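Local coordinates for PilY2 protein (Pseudomonas aeruginosa, PDB 3TDQ) that probably takes part in the assembly of type 4 fimbriae (pili) in Pseudomonas aeruginosa, at residues A[16-25]-A[44-55]. Numbering follows the deposited sequence.
Sequences VQVEKNLVDI and LFQVKPGSVVSY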
loop_
_atom_site.group_PDB
_atom_site.type_symbol
_atom_site.label_atom_id
_atom_site.label_comp_id
_atom_site.label_asym_id
_atom_site.label_seq_id
_atom_site.Cartn_x
_atom_site.Cartn_y
_atom_site.Cartn_z
ATOM N N VAL A 16 16.975 -5.301 -7.414
ATOM C CA VAL A 16 15.919 -5.437 -8.403
ATOM C C VAL A 16 16.578 -5.864 -9.709
ATOM O O VAL A 16 17.551 -5.229 -10.148
ATOM C CB VAL A 16 15.083 -4.147 -8.606
ATOM C CG1 VAL A 16 13.859 -4.424 -9.483
ATOM C CG2 VAL A 16 14.664 -3.530 -7.277
ATOM N N GLN A 17 16.048 -6.921 -10.327
ATOM C CA GLN A 17 16.538 -7.382 -11.623
ATOM C C GLN A 17 15.385 -7.233 -12.606
ATOM O O GLN A 17 14.567 -8.141 -12.736
ATOM C CB GLN A 17 17.044 -8.833 -11.519
ATOM C CG GLN A 17 18.172 -9.089 -12.471
ATOM C CD GLN A 17 19.158 -10.076 -11.914
ATOM O OE1 GLN A 17 18.923 -11.282 -11.963
ATOM N NE2 GLN A 17 20.335 -9.608 -11.545
ATOM N N VAL A 18 15.262 -6.042 -13.202
ATOM C CA VAL A 18 14.151 -5.704 -14.102
ATOM C C VAL A 18 14.067 -6.676 -15.302
ATOM O O VAL A 18 12.960 -7.070 -15.677
ATOM C CB VAL A 18 14.131 -4.214 -14.547
ATOM C CG1 VAL A 18 14.006 -3.279 -13.341
ATOM C CG2 VAL A 18 15.334 -3.845 -15.414
ATOM N N GLU A 19 15.226 -7.140 -15.820
ATOM C CA GLU A 19 15.333 -8.041 -16.970
ATOM C C GLU A 19 14.738 -9.423 -16.695
ATOM O O GLU A 19 14.335 -10.100 -17.642
ATOM C CB GLU A 19 16.812 -8.205 -17.410
ATOM C CG GLU A 19 17.534 -6.909 -17.732
ATOM C CD GLU A 19 18.314 -6.206 -16.630
ATOM O OE1 GLU A 19 18.110 -6.542 -15.436
ATOM O OE2 GLU A 19 19.096 -5.283 -16.965
ATOM N N LYS A 20 14.699 -9.845 -15.413
ATOM C CA LYS A 20 14.176 -11.158 -15.044
ATOM C C LYS A 20 12.889 -11.068 -14.226
ATOM O O LYS A 20 12.410 -12.092 -13.744
ATOM C CB LYS A 20 15.243 -11.928 -14.262
ATOM C CG LYS A 20 16.309 -12.496 -15.190
ATOM C CD LYS A 20 17.585 -12.878 -14.454
ATOM C CE LYS A 20 18.461 -13.813 -15.280
ATOM N NZ LYS A 20 19.013 -13.195 -16.528
ATOM N N ASN A 21 12.329 -9.853 -14.065
ATOM C CA ASN A 21 11.127 -9.609 -13.254
ATOM C C ASN A 21 11.337 -10.156 -11.834
ATOM O O ASN A 21 10.482 -10.842 -11.294
ATOM C CB ASN A 21 9.860 -10.225 -13.913
ATOM C CG ASN A 21 9.378 -9.409 -15.066
ATOM O OD1 ASN A 21 9.741 -9.667 -16.201
ATOM N ND2 ASN A 21 8.634 -8.337 -14.782
ATOM N N LEU A 22 12.491 -9.875 -11.246
ATOM C CA LEU A 22 12.789 -10.364 -9.903
ATOM C C LEU A 22 13.114 -9.228 -8.965
ATOM O O LEU A 22 13.766 -8.253 -9.350
ATOM C CB LEU A 22 13.979 -11.369 -9.900
ATOM C CG LEU A 22 13.791 -12.742 -10.528
ATOM C CD1 LEU A 22 15.126 -13.455 -10.639
ATOM C CD2 LEU A 22 12.778 -13.611 -9.756
ATOM N N VAL A 23 12.694 -9.392 -7.723
ATOM C CA VAL A 23 12.967 -8.456 -6.659
ATOM C C VAL A 23 13.512 -9.267 -5.464
ATOM O O VAL A 23 13.015 -10.351 -5.131
ATOM C CB VAL A 23 11.765 -7.539 -6.311
ATOM C CG1 VAL A 23 10.630 -8.301 -5.626
ATOM C CG2 VAL A 23 12.207 -6.359 -5.443
ATOM N N ASP A 24 14.577 -8.750 -4.888
ATOM C CA ASP A 24 15.235 -9.332 -3.724
ATOM C C ASP A 24 14.840 -8.486 -2.506
ATOM O O ASP A 24 15.192 -7.302 -2.414
ATOM C CB ASP A 24 16.755 -9.360 -3.977
ATOM C CG ASP A 24 17.690 -9.594 -2.814
ATOM O OD1 ASP A 24 17.206 -9.684 -1.657
ATOM O OD2 ASP A 24 18.910 -9.638 -3.051
ATOM N N ILE A 25 14.100 -9.106 -1.587
ATOM C CA ILE A 25 13.624 -8.499 -0.337
ATOM C C ILE A 25 14.167 -9.339 0.814
ATOM O O ILE A 25 13.838 -10.530 0.904
ATOM C CB ILE A 25 12.058 -8.391 -0.296
ATOM C CG1 ILE A 25 11.521 -7.554 -1.488
ATOM C CG2 ILE A 25 11.573 -7.799 1.049
ATOM C CD1 ILE A 25 10.013 -7.692 -1.709
ATOM N N LEU A 44 7.753 -2.783 -10.548
ATOM C CA LEU A 44 9.110 -3.269 -10.796
ATOM C C LEU A 44 10.102 -2.100 -11.026
ATOM O O LEU A 44 11.254 -2.185 -10.615
ATOM C CB LEU A 44 9.090 -4.202 -12.026
ATOM C CG LEU A 44 10.422 -4.857 -12.423
ATOM C CD1 LEU A 44 10.920 -5.827 -11.361
ATOM C CD2 LEU A 44 10.302 -5.544 -13.764
ATOM N N PHE A 45 9.635 -1.004 -11.638
ATOM C CA PHE A 45 10.481 0.145 -11.941
ATOM C C PHE A 45 10.408 1.231 -10.873
ATOM O O PHE A 45 11.152 2.201 -10.961
ATOM C CB PHE A 45 10.132 0.716 -13.328
ATOM C CG PHE A 45 10.462 -0.276 -14.420
ATOM C CD1 PHE A 45 11.757 -0.375 -14.929
ATOM C CD2 PHE A 45 9.482 -1.125 -14.932
ATOM C CE1 PHE A 45 12.066 -1.311 -15.928
ATOM C CE2 PHE A 45 9.793 -2.072 -15.917
ATOM C CZ PHE A 45 11.079 -2.147 -16.423
ATOM N N GLN A 46 9.580 1.042 -9.831
ATOM C CA GLN A 46 9.438 1.988 -8.721
ATOM C C GLN A 46 10.278 1.571 -7.515
ATOM O O GLN A 46 10.856 2.439 -6.851
ATOM C CB GLN A 46 7.961 2.117 -8.302
ATOM C CG GLN A 46 7.076 2.711 -9.394
ATOM C CD GLN A 46 7.549 4.054 -9.900
ATOM O OE1 GLN A 46 7.491 5.074 -9.198
ATOM N NE2 GLN A 46 7.942 4.102 -11.158
ATOM N N VAL A 47 10.327 0.256 -7.208
ATOM C CA VAL A 47 11.137 -0.240 -6.093
ATOM C C VAL A 47 12.622 -0.092 -6.440
ATOM O O VAL A 47 13.002 -0.167 -7.605
ATOM C CB VAL A 47 10.788 -1.681 -5.629
ATOM C CG1 VAL A 47 9.373 -1.737 -5.059
ATOM C CG2 VAL A 47 10.985 -2.718 -6.740
ATOM N N LYS A 48 13.439 0.202 -5.429
ATOM C CA LYS A 48 14.884 0.386 -5.592
ATOM C C LYS A 48 15.597 -0.264 -4.420
ATOM O O LYS A 48 14.973 -0.394 -3.371
ATOM C CB LYS A 48 15.232 1.920 -5.608
ATOM C CG LYS A 48 14.560 2.787 -6.675
ATOM C CD LYS A 48 15.107 2.535 -8.072
ATOM C CE LYS A 48 14.299 3.239 -9.131
ATOM N NZ LYS A 48 14.680 2.776 -10.491
ATOM N N PRO A 49 16.920 -0.543 -4.499
ATOM C CA PRO A 49 17.646 -0.971 -3.280
ATOM C C PRO A 49 17.464 0.084 -2.183
ATOM O O PRO A 49 17.580 1.275 -2.462
ATOM C CB PRO A 49 19.106 -1.041 -3.749
ATOM C CG PRO A 49 19.014 -1.243 -5.246
ATOM C CD PRO A 49 17.830 -0.429 -5.662
ATOM N N GLY A 50 17.077 -0.348 -0.994
ATOM C CA GLY A 50 16.803 0.553 0.119
ATOM C C GLY A 50 15.324 0.832 0.329
ATOM O O GLY A 50 14.963 1.373 1.376
ATOM N N SER A 51 14.440 0.479 -0.648
ATOM C CA SER A 51 12.993 0.696 -0.468
ATOM C C SER A 51 12.476 -0.164 0.671
ATOM O O SER A 51 12.823 -1.350 0.764
ATOM C CB SER A 51 12.198 0.380 -1.738
ATOM O OG SER A 51 12.563 1.196 -2.835
ATOM N N VAL A 52 11.663 0.435 1.549
ATOM C CA VAL A 52 11.049 -0.292 2.653
ATOM C C VAL A 52 9.663 -0.648 2.129
ATOM O O VAL A 52 8.955 0.244 1.664
ATOM C CB VAL A 52 11.049 0.524 3.973
ATOM C CG1 VAL A 52 10.161 -0.134 5.027
ATOM C CG2 VAL A 52 12.470 0.725 4.494
ATOM N N VAL A 53 9.302 -1.941 2.127
ATOM C CA VAL A 53 8.049 -2.360 1.462
ATOM C C VAL A 53 7.147 -3.277 2.268
ATOM O O VAL A 53 7.610 -4.016 3.122
ATOM C CB VAL A 53 8.388 -3.074 0.123
ATOM C CG1 VAL A 53 8.887 -2.080 -0.935
ATOM C CG2 VAL A 53 9.385 -4.243 0.328
ATOM N N SER A 54 5.840 -3.216 1.961
ATOM C CA SER A 54 4.782 -4.129 2.400
ATOM C C SER A 54 4.309 -4.768 1.118
ATOM O O SER A 54 4.191 -4.056 0.109
ATOM C CB SER A 54 3.655 -3.403 3.123
ATOM O OG SER A 54 4.116 -2.956 4.384
ATOM N N TYR A 55 4.115 -6.097 1.095
ATOM C CA TYR A 55 3.739 -6.735 -0.172
ATOM C C TYR A 55 2.870 -7.956 0.054
ATOM O O TYR A 55 2.887 -8.552 1.133
ATOM C CB TYR A 55 5.002 -7.121 -0.999
ATOM C CG TYR A 55 6.007 -7.921 -0.200
ATOM C CD1 TYR A 55 5.932 -9.310 -0.139
ATOM C CD2 TYR A 55 6.969 -7.285 0.584
ATOM C CE1 TYR A 55 6.809 -10.048 0.652
ATOM C CE2 TYR A 55 7.836 -8.014 1.401
ATOM C CZ TYR A 55 7.755 -9.394 1.427
ATOM O OH TYR A 55 8.614 -10.119 2.215
#
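With CG anti to the backbone N (chi1 -178°), Leu44 spreads its two methyls over segment 16-25, CD1 onto Val16, whose own CG1 is likewise anti to N, and CD2 onto the turn that follows. Leu44 CD1 lies 3.8 Å from Val16 CG1. The other branch, CD2, sits 3.6 Å from Val18 O and 3.4 Å from Asn21 ND2; that amide nitrogen spends its hydrogens on Leu32 O and Asn34 OD1. Val16 CG2 points the other way along the segment and meets Val47 CG2 at 3.8 Å, the two side chains crossing at about a right angle, while Val23 CG2 approaches the same Val47 methyl from the next strand. Residues 16-25 form a beta hairpin with a G1 bulge: Gln17 and Leu22 are bonded both ways, N to O, and Asn21 has a positive phi. Gln17 O also accepts from Lys20 N. Strands 6-17 and 22-25 lie side by side in a five-stranded antiparallel sheet, with 52-58 on the other side of 6-17, consistent with the OB clan of the family. Residues 44-48 pack over the hairpin before the type II turn Lys48-Ser51, closed by Ser51 N to Lys48 O; Ser51 OG also accepts from Lys48 N (2.9 Å, 157° at the hydrogen). Further along, Ile25 CD1 lies 4.0 Å from the Tyr55 ring centroid and 21° off its normal, a CH-pi contact over one face, and also touches Val53 CG2. At the turn of the hairpin, Val18 CG1 meets Phe45 CE1 at 3.8 Å, in a more exposed setting.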